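MupZ (PDB 6FXD) probably acts as an epoxide hydrolase that works with a Rieske oxygenase to form an oxygen heterocycle during mupirocin biosynthesis in Pseudomonas fluorescens. Local coordinates at residues 25-30 with 103-108; 58-63 with 73-78; 80-85 with 118-123. One frame throughout, in Å; residues are numbered along the deposited sequence. Where two conformers were deposited one is given.

Contact 1. Residues 25-30 with 103-108; sequences MAMPYF and RYEVHG
Strands 25-30 and 103-108 run antiparallel, with M25-H107, M27-E105 and Y29-R103 as hydrogen-bonded pairs and A26-V106 and P28-Y104 as the non-hydrogen-bonded pairs between them. The M25 pair is closed by two nearly straight bonds, one of them M25 N to H107 O at 2.8 Å. M27 and E105 also bond both ways, whereas Y29 N reaches R103 O at 2.9 Å with no bond in return, and the buried R103 N has no partner in the model. CA-H...O contacts fill in, such as A26 CA to E105 O at 3.3 Å.

Charge and aromatic contacts gather on the face of M25, M27 and Y29. The R103 guanidinium lies flat on the Y29 ring in a cation-pi stack, planes 11° apart and R103 CZ 3.5 Å from the ring centroid. The R103 chain starts with CG anti to the backbone N (chi1 -159°) and bends at chi3, which lays it beside the tyrosine. R103 NH1 meets E105 OE2 in a 2.7 Å salt bridge, within the guanidinium plane but from above the carboxylate plane. E105 OE1 uses its anti lone pair for H107 NE2, at 2.8 Å and in the imidazole plane. Y29 OH and R103 NH2 turn to E105 of the second subunit.

Methyl and other carbon contacts complete the join. M25 CE sits over one face of the H107 ring, a CH-pi contact, and M27 CE touches E105 OE1 at 3.3 Å. On the other face of the sheet P28 CB meets the edge of the Y104 ring, and A26 CB lies near its hydroxyl.

Both strands are interior: 25-30 also pairs with strand 68-75, through A26 and E73, while Y104 and Q126 link 103-108 to strand 126-135. L81 of helix 78-94 lies over the A26 and Y104 face.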
loop_
_atom_site.group_PDB
_atom_site.type_symbol
_atom_site.label_atom_id
_atom_site.label_comp_id
_atom_site.label_asym_id
_atom_site.label_seq_id
_atom_site.Cartn_x
_atom_site.Cartn_y
_atom_site.Cartn_z
ATOM N N MET A 25 -14.044 -1.676 9.774
ATOM C CA MET A 25 -14.604 -2.557 10.792
ATOM C C MET A 25 -14.851 -1.753 12.060
ATOM O O MET A 25 -13.969 -1.016 12.514
ATOM C CB MET A 25 -13.659 -3.719 11.101
ATOM C CG MET A 25 -14.246 -4.734 12.111
ATOM S SD MET A 25 -13.123 -6.114 12.515
ATOM C CE MET A 25 -11.745 -5.258 13.326
ATOM N N ALA A 26 -16.054 -1.875 12.618
ATOM C CA ALA A 26 -16.403 -1.258 13.887
ATOM C C ALA A 26 -16.598 -2.356 14.921
ATOM O O ALA A 26 -17.146 -3.420 14.608
ATOM C CB ALA A 26 -17.696 -0.456 13.767
ATOM N N MET A 27 -16.138 -2.121 16.148
ATOM C CA MET A 27 -16.274 -3.100 17.226
ATOM C C MET A 27 -16.687 -2.408 18.517
ATOM O O MET A 27 -15.827 -1.917 19.264
ATOM C CB MET A 27 -14.977 -3.872 17.460
ATOM C CG MET A 27 -14.500 -4.670 16.251
ATOM S SD MET A 27 -13.218 -5.856 16.624
ATOM C CE MET A 27 -11.914 -4.747 17.207
ATOM N N PRO A 28 -17.978 -2.352 18.822
ATOM C CA PRO A 28 -18.394 -1.984 20.178
ATOM C C PRO A 28 -18.245 -3.157 21.132
ATOM O O PRO A 28 -18.510 -4.307 20.768
ATOM C CB PRO A 28 -19.876 -1.666 19.995
ATOM C CG PRO A 28 -20.280 -2.575 18.866
ATOM C CD PRO A 28 -19.118 -2.603 17.924
ATOM N N TYR A 29 -17.794 -2.853 22.353
ATOM C CA TYR A 29 -17.704 -3.802 23.458
ATOM C C TYR A 29 -18.729 -3.376 24.501
ATOM O O TYR A 29 -18.761 -2.202 24.895
ATOM C CB TYR A 29 -16.292 -3.829 24.078
ATOM C CG TYR A 29 -15.271 -4.467 23.174
ATOM C CD1 TYR A 29 -14.768 -3.769 22.090
ATOM C CD2 TYR A 29 -14.815 -5.772 23.391
ATOM C CE1 TYR A 29 -13.791 -4.336 21.256
ATOM C CE2 TYR A 29 -13.862 -6.353 22.549
ATOM C CZ TYR A 29 -13.354 -5.623 21.489
ATOM O OH TYR A 29 -12.424 -6.184 20.644
ATOM N N PHE A 30 -19.553 -4.319 24.944
ATOM C CA PHE A 30 -20.682 -4.038 25.822
ATOM C C PHE A 30 -20.441 -4.615 27.208
ATOM O O PHE A 30 -19.969 -5.749 27.345
ATOM C CB PHE A 30 -21.983 -4.640 25.286
ATOM C CG PHE A 30 -22.320 -4.222 23.888
ATOM C CD1 PHE A 30 -21.828 -4.912 22.791
ATOM C CD2 PHE A 30 -23.194 -3.162 23.658
ATOM C CE1 PHE A 30 -22.157 -4.539 21.500
ATOM C CE2 PHE A 30 -23.534 -2.792 22.360
ATOM C CZ PHE A 30 -23.007 -3.474 21.288
ATOM N N ARG A 103 -16.064 0.271 25.196
ATOM C CA ARG A 103 -14.987 0.477 24.236
ATOM C C ARG A 103 -15.632 0.489 22.859
ATOM O O ARG A 103 -16.590 -0.247 22.623
ATOM C CB ARG A 103 -13.925 -0.641 24.300
ATOM C CG ARG A 103 -12.570 -0.224 23.722
ATOM C CD ARG A 103 -11.647 -1.380 23.276
ATOM N NE ARG A 103 -11.810 -2.609 24.041
ATOM C CZ ARG A 103 -11.309 -3.798 23.701
ATOM N NH1 ARG A 103 -10.590 -3.949 22.594
ATOM N NH2 ARG A 103 -11.533 -4.843 24.473
ATOM N N TYR A 104 -15.145 1.344 21.965
ATOM C CA TYR A 104 -15.657 1.384 20.595
ATOM C C TYR A 104 -14.474 1.631 19.666
ATOM O O TYR A 104 -13.905 2.728 19.650
ATOM C CB TYR A 104 -16.753 2.446 20.434
ATOM C CG TYR A 104 -17.373 2.471 19.059
ATOM C CD1 TYR A 104 -18.212 1.449 18.637
ATOM C CD2 TYR A 104 -17.106 3.512 18.174
ATOM C CE1 TYR A 104 -18.779 1.465 17.375
ATOM C CE2 TYR A 104 -17.663 3.538 16.912
ATOM C CZ TYR A 104 -18.505 2.514 16.519
ATOM O OH TYR A 104 -19.062 2.528 15.265
ATOM N N GLU A 105 -14.106 0.617 18.895
ATOM C CA GLU A 105 -12.955 0.692 18.004
ATOM C C GLU A 105 -13.411 0.742 16.556
ATOM O O GLU A 105 -14.378 0.085 16.174
ATOM C CB GLU A 105 -12.049 -0.531 18.148
ATOM C CG GLU A 105 -11.504 -0.691 19.515
ATOM C CD GLU A 105 -10.470 -1.803 19.630
ATOM O OE1 GLU A 105 -10.077 -2.413 18.602
ATOM O OE2 GLU A 105 -10.070 -2.083 20.771
ATOM N N VAL A 106 -12.684 1.496 15.739
ATOM C CA VAL A 106 -12.948 1.570 14.310
ATOM C C VAL A 106 -11.623 1.346 13.601
ATOM O O VAL A 106 -10.659 2.078 13.849
ATOM C CB VAL A 106 -13.559 2.921 13.904
ATOM C CG1 VAL A 106 -13.771 2.955 12.408
ATOM C CG2 VAL A 106 -14.901 3.139 14.622
ATOM N N HIS A 107 -11.572 0.351 12.719
ATOM C CA HIS A 107 -10.364 0.002 11.978
ATOM C C HIS A 107 -10.609 0.167 10.489
ATOM O O HIS A 107 -11.656 -0.239 9.983
ATOM C CB HIS A 107 -9.984 -1.459 12.218
ATOM C CG HIS A 107 -9.700 -1.790 13.648
ATOM N ND1 HIS A 107 -8.462 -2.228 14.072
ATOM C CD2 HIS A 107 -10.481 -1.746 14.751
ATOM C CE1 HIS A 107 -8.501 -2.458 15.373
ATOM N NE2 HIS A 107 -9.710 -2.159 15.811
ATOM N N GLY A 108 -9.626 0.721 9.784
ATOM C CA GLY A 108 -9.735 0.919 8.357
ATOM C C GLY A 108 -8.633 1.816 7.835
ATOM O O GLY A 108 -7.829 2.332 8.615
#

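Contact 2. Residues 58-63 with 73-78; sequences LYYGFS and EVYSDA
L58 and Y59 both stand opposite V74, a classic beta bulge in the hairpin of strands 57-65 and 68-75. V74 O takes L58 N at 2.8 Å and, weakly, Y59 N at 3.3 Å; in return V74 N gives a straight bond to Y59 O at 2.9 Å. Beyond the bulge Y60 and E73 form a non-hydrogen-bonded pair.

Y59 CB packs on V74 CB at 3.8 Å, and L58 CD1 reaches over to S76 CA. Y60 and E73 lie alongside each other and point the same way: the Y60 side chain leaves the backbone trans to N (chi1 -170°) and runs beside the extended glutamate, with Y60 CE1 3.8 Å from E73 CG. The ring and carboxylate planes are turned 52° apart.

The carboxylate is held from two directions. Y75 OH donates to E73 OE1 at 2.7 Å, coming from above the carboxylate plane, while a water gives a hydrogen to E73 OE2 at 2.9 Å and also bonds Y60 OH, near the ring plane. With the carboxylate of E73 cut back to an alanine, the Y75 hydroxyl would probably be left without its acceptor and the bridging water without one of its two mates, setting the Y60 and Y75 ends freer to move.

Further out, the H84 ring meets those of Y60 and Y75; F47, I48 and T51 of helix 37-51 pack on Y60, and A26 and P28 of strand 24-31 pack on E73. Residues 59-63 pair antiparallel with a strand of the second subunit, which carries the sheet across the interface.

Backbone bonds thus join the strands, and Y59 packs on V74 on one face; on the other, Y75 OH and the water shared with Y60 OH hold the buried carboxylate of E73.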
loop_
_atom_site.group_PDB
_atom_site.type_symbol
_atom_site.label_atom_id
_atom_site.label_comp_id
_atom_site.label_asym_id
_atom_site.label_seq_id
_atom_site.Cartn_x
_atom_site.Cartn_y
_atom_site.Cartn_z
ATOM N N LEU A 58 -21.054 -6.171 5.174
ATOM C CA LEU A 58 -20.513 -7.457 4.751
ATOM C C LEU A 58 -20.532 -8.515 5.844
ATOM O O LEU A 58 -20.577 -9.709 5.532
ATOM C CB LEU A 58 -19.071 -7.277 4.269
ATOM C CG LEU A 58 -18.849 -6.202 3.203
ATOM C CD1 LEU A 58 -17.354 -6.029 2.916
ATOM C CD2 LEU A 58 -19.614 -6.520 1.928
ATOM N N TYR A 59 -20.447 -8.113 7.110
ATOM C CA TYR A 59 -20.435 -9.049 8.223
ATOM C C TYR A 59 -20.967 -8.325 9.450
ATOM O O TYR A 59 -20.628 -7.166 9.677
ATOM C CB TYR A 59 -19.004 -9.503 8.509
ATOM C CG TYR A 59 -18.885 -10.620 9.506
ATOM C CD1 TYR A 59 -18.835 -10.357 10.874
ATOM C CD2 TYR A 59 -18.777 -11.942 9.088
ATOM C CE1 TYR A 59 -18.718 -11.375 11.798
ATOM C CE2 TYR A 59 -18.651 -12.963 10.002
ATOM C CZ TYR A 59 -18.620 -12.678 11.355
ATOM O OH TYR A 59 -18.499 -13.697 12.268
ATOM N N TYR A 60 -21.798 -9.007 10.237
ATOM C CA TYR A 60 -22.357 -8.395 11.443
ATOM C C TYR A 60 -22.643 -9.541 12.412
ATOM O O TYR A 60 -23.598 -10.303 12.203
ATOM C CB TYR A 60 -23.628 -7.632 11.097
ATOM C CG TYR A 60 -24.198 -6.763 12.190
ATOM C CD1 TYR A 60 -23.663 -5.504 12.472
ATOM C CD2 TYR A 60 -25.312 -7.182 12.911
ATOM C CE1 TYR A 60 -24.232 -4.694 13.454
ATOM C CE2 TYR A 60 -25.861 -6.400 13.896
ATOM C CZ TYR A 60 -25.337 -5.158 14.162
ATOM O OH TYR A 60 -25.926 -4.409 15.153
ATOM N N GLY A 61 -21.844 -9.669 13.461
ATOM C CA GLY A 61 -21.972 -10.807 14.358
ATOM C C GLY A 61 -21.664 -10.461 15.799
ATOM O O GLY A 61 -20.742 -9.690 16.085
ATOM N N PHE A 62 -22.421 -11.067 16.715
ATOM C CA PHE A 62 -22.298 -10.828 18.150
ATOM C C PHE A 62 -21.612 -12.009 18.830
ATOM O O PHE A 62 -21.956 -13.171 18.576
ATOM C CB PHE A 62 -23.671 -10.620 18.801
ATOM C CG PHE A 62 -24.304 -9.302 18.473
ATOM C CD1 PHE A 62 -23.975 -8.140 19.186
ATOM C CD2 PHE A 62 -25.231 -9.208 17.441
ATOM C CE1 PHE A 62 -24.586 -6.926 18.882
ATOM C CE2 PHE A 62 -25.823 -7.996 17.130
ATOM C CZ PHE A 62 -25.503 -6.865 17.842
ATOM N N SER A 63 -20.671 -11.707 19.725
ATOM C CA SER A 63 -19.932 -12.710 20.488
ATOM C C SER A 63 -19.903 -12.306 21.956
ATOM O O SER A 63 -20.109 -11.142 22.297
ATOM C CB SER A 63 -18.474 -12.824 20.027
ATOM O OG SER A 63 -18.402 -13.074 18.644
ATOM N N GLU A 73 -18.489 -5.647 13.126
ATOM C CA GLU A 73 -19.242 -5.032 12.044
ATOM C C GLU A 73 -18.266 -4.696 10.931
ATOM O O GLU A 73 -17.359 -3.889 11.133
ATOM C CB GLU A 73 -19.911 -3.755 12.543
ATOM C CG GLU A 73 -20.520 -3.872 13.941
ATOM C CD GLU A 73 -21.222 -2.611 14.415
ATOM O OE1 GLU A 73 -21.295 -1.634 13.635
ATOM O OE2 GLU A 73 -21.685 -2.599 15.578
ATOM N N VAL A 74 -18.458 -5.283 9.759
ATOM C CA VAL A 74 -17.564 -5.067 8.624
ATOM C C VAL A 74 -18.367 -4.432 7.500
ATOM O O VAL A 74 -19.396 -4.983 7.084
ATOM C CB VAL A 74 -16.893 -6.376 8.172
ATOM C CG1 VAL A 74 -15.924 -6.081 7.041
ATOM C CG2 VAL A 74 -16.171 -7.040 9.358
ATOM N N TYR A 75 -17.901 -3.281 7.005
ATOM C CA TYR A 75 -18.596 -2.520 5.979
ATOM C C TYR A 75 -17.685 -2.338 4.776
ATOM O O TYR A 75 -16.465 -2.281 4.914
ATOM C CB TYR A 75 -19.029 -1.137 6.506
ATOM C CG TYR A 75 -19.901 -1.267 7.735
ATOM C CD1 TYR A 75 -21.262 -1.546 7.624
ATOM C CD2 TYR A 75 -19.355 -1.166 9.010
ATOM C CE1 TYR A 75 -22.054 -1.705 8.747
ATOM C CE2 TYR A 75 -20.132 -1.327 10.134
ATOM C CZ TYR A 75 -21.487 -1.579 10.007
ATOM O OH TYR A 75 -22.262 -1.740 11.130
ATOM N N SER A 76 -18.278 -2.241 3.587
ATOM C CA SER A 76 -17.446 -2.159 2.391
ATOM C C SER A 76 -16.654 -0.856 2.309
ATOM O O SER A 76 -15.638 -0.816 1.603
ATOM C CB SER A 76 -18.273 -2.413 1.129
ATOM O OG SER A 76 -19.343 -1.501 1.041
ATOM N N ASP A 77 -17.107 0.203 2.981
ATOM C CA ASP A 77 -16.385 1.471 3.047
ATOM C C ASP A 77 -16.958 2.292 4.201
ATOM O O ASP A 77 -17.878 1.856 4.897
ATOM C CB ASP A 77 -16.430 2.216 1.706
ATOM C CG ASP A 77 -17.855 2.498 1.223
ATOM O OD1 ASP A 77 -18.801 2.483 2.037
ATOM O OD2 ASP A 77 -18.022 2.758 0.014
ATOM N N ALA A 78 -16.410 3.500 4.388
ATOM C CA ALA A 78 -16.836 4.349 5.496
ATOM C C ALA A 78 -18.306 4.713 5.369
ATOM O O ALA A 78 -19.025 4.774 6.373
ATOM C CB ALA A 78 -15.978 5.618 5.537
HETATM O O HOH W 1 -24.482 -1.968 15.777
#

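Contact 3. Residues 80-85 with 118-123; sequences GLLNHL and GPLAFM
Helix segment 80-85 faces a type I beta turn, G118 to A121, that leads into a short 3-10 segment at 121-123, and no hydrogen bond crosses between them, the nearest CA atoms being L82 and P119, 7.8 Å apart. Four leucines, three of them from the helix, carry most of the contact. L81 CD2 meets L120 CD1 at 3.9 Å, and one turn on, L85 CD2 reaches the other methyl, L120 CD2, at 3.7 Å, so the L120 fork sets CD1 against L81 and CD2 against L85. L82 CD2 presses on P119 CB at 3.6 Å.

F122 closes the outer end. With its CG between the backbone N and the carbonyl carbon (chi1 78°), the ring turns back toward the helix and offers its edge, where L85 CD2 lies 4.1 Å from F122 CE1.

L116 adds to L81 and L82, and the sheet residues Y104 and V106 lie beneath L81 and L120 respectively. The arrangement belongs to a ferredoxin-like alpha+beta sandwich: helix 78-94 lies on one face of the sheet, and the loop before the added strand 126-135 packs against the flank of that helix with P119, L120 and F122.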
loop_
_atom_site.group_PDB
_atom_site.type_symbol
_atom_site.label_atom_id
_atom_site.label_comp_id
_atom_site.label_asym_id
_atom_site.label_seq_id
_atom_site.Cartn_x
_atom_site.Cartn_y
_atom_site.Cartn_z
ATOM N N GLY A 80 -20.657 2.886 4.278
ATOM C CA GLY A 80 -21.467 1.798 4.809
ATOM C C GLY A 80 -21.668 1.906 6.309
ATOM O O GLY A 80 -22.759 1.632 6.824
ATOM N N LEU A 81 -20.615 2.281 7.037
ATOM C CA LEU A 81 -20.738 2.442 8.484
ATOM C C LEU A 81 -21.661 3.607 8.820
ATOM O O LEU A 81 -22.503 3.500 9.720
ATOM C CB LEU A 81 -19.349 2.574 9.139
ATOM C CG LEU A 81 -19.277 2.798 10.659
ATOM C CD1 LEU A 81 -20.180 1.845 11.443
ATOM C CD2 LEU A 81 -17.834 2.700 11.179
ATOM N N LEU A 82 -21.543 4.716 8.087
ATOM C CA LEU A 82 -22.458 5.830 8.306
ATOM C C LEU A 82 -23.895 5.424 7.998
ATOM O O LEU A 82 -24.820 5.830 8.712
ATOM C CB LEU A 82 -22.018 7.050 7.493
ATOM C CG LEU A 82 -20.599 7.536 7.854
ATOM C CD1 LEU A 82 -20.112 8.694 6.981
ATOM C CD2 LEU A 82 -20.491 7.871 9.348
ATOM N N ASN A 83 -24.109 4.634 6.936
ATOM C CA ASN A 83 -25.472 4.205 6.632
ATOM C C ASN A 83 -26.031 3.354 7.755
ATOM O O ASN A 83 -27.232 3.420 8.049
ATOM C CB ASN A 83 -25.543 3.424 5.317
ATOM C CG ASN A 83 -25.273 4.275 4.110
ATOM O OD1 ASN A 83 -25.342 5.499 4.171
ATOM N ND2 ASN A 83 -24.996 3.626 2.985
ATOM N N HIS A 84 -25.179 2.539 8.388
ATOM C CA HIS A 84 -25.632 1.702 9.500
ATOM C C HIS A 84 -26.068 2.550 10.686
ATOM O O HIS A 84 -27.095 2.270 11.326
ATOM C CB HIS A 84 -24.505 0.762 9.931
ATOM C CG HIS A 84 -24.814 -0.031 11.165
ATOM N ND1 HIS A 84 -25.740 -1.055 11.176
ATOM C CD2 HIS A 84 -24.304 0.030 12.419
ATOM C CE1 HIS A 84 -25.794 -1.582 12.387
ATOM N NE2 HIS A 84 -24.928 -0.946 13.158
ATOM N N LEU A 85 -25.287 3.585 10.998
ATOM C CA LEU A 85 -25.619 4.506 12.076
ATOM C C LEU A 85 -27.019 5.073 11.897
ATOM O O LEU A 85 -27.795 5.137 12.856
ATOM C CB LEU A 85 -24.594 5.640 12.082
ATOM C CG LEU A 85 -24.164 6.211 13.426
ATOM C CD1 LEU A 85 -23.345 5.164 14.145
ATOM C CD2 LEU A 85 -23.353 7.477 13.215
ATOM N N GLY A 118 -15.420 12.868 12.238
ATOM C CA GLY A 118 -16.442 13.841 12.560
ATOM C C GLY A 118 -17.749 13.200 12.999
ATOM O O GLY A 118 -18.218 13.417 14.121
ATOM N N PRO A 119 -18.367 12.402 12.117
ATOM C CA PRO A 119 -19.653 11.773 12.471
ATOM C C PRO A 119 -19.623 10.893 13.710
ATOM O O PRO A 119 -20.644 10.806 14.405
ATOM C CB PRO A 119 -20.007 10.959 11.219
ATOM C CG PRO A 119 -19.223 11.556 10.119
ATOM C CD PRO A 119 -17.995 12.148 10.715
ATOM N N LEU A 120 -18.514 10.209 14.001
ATOM C CA LEU A 120 -18.467 9.287 15.127
ATOM C C LEU A 120 -17.865 9.900 16.385
ATOM O O LEU A 120 -17.671 9.183 17.372
ATOM C CB LEU A 120 -17.694 8.018 14.745
ATOM C CG LEU A 120 -18.207 7.285 13.506
ATOM C CD1 LEU A 120 -17.423 5.983 13.298
ATOM C CD2 LEU A 120 -19.685 7.014 13.639
ATOM N N ALA A 121 -17.564 11.199 16.375
ATOM C CA ALA A 121 -16.887 11.802 17.523
ATOM C C ALA A 121 -17.659 11.558 18.815
ATOM O O ALA A 121 -17.059 11.369 19.881
ATOM C CB ALA A 121 -16.693 13.299 17.285
ATOM N N PHE A 122 -18.993 11.530 18.733
ATOM C CA PHE A 122 -19.813 11.344 19.927
ATOM C C PHE A 122 -19.590 9.988 20.587
ATOM O O PHE A 122 -19.913 9.827 21.770
ATOM C CB PHE A 122 -21.293 11.554 19.598
ATOM C CG PHE A 122 -21.942 10.382 18.902
ATOM C CD1 PHE A 122 -21.828 10.223 17.529
ATOM C CD2 PHE A 122 -22.682 9.454 19.623
ATOM C CE1 PHE A 122 -22.432 9.155 16.890
ATOM C CE2 PHE A 122 -23.292 8.379 18.987
ATOM C CZ PHE A 122 -23.172 8.232 17.622
ATOM N N MET A 123 -19.056 9.014 19.850
ATOM C CA MET A 123 -18.749 7.697 20.389
ATOM C C MET A 123 -17.366 7.620 21.016
ATOM O O MET A 123 -17.012 6.569 21.560
ATOM C CB MET A 123 -18.836 6.637 19.288
ATOM C CG MET A 123 -20.234 6.365 18.790
ATOM S SD MET A 123 -21.307 5.679 20.073
ATOM C CE MET A 123 -20.389 4.233 20.596
#

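Overall arrangement
Contacts 1 and 2 are buried in one sheet, as strands 24-31 and 68-75 are neighbours and A26 N probably bonds E73 O; contact 2 is nested within the chain loop that contact 1 closes. Both reach the second subunit, contact 1 through charged and aromatic side chains and contact 2 by extending the sheet. Contact 3 is only partly buried, touches no other subunit and relies on apolar side chains alone. It lies over the opposite sheet face from the R103-E105-H107 network: A26, Y104 and V106 meet L81, M123 and L120. E73 and Y75 share that helix-side face, where polar groups are enclosed between sheet and helices.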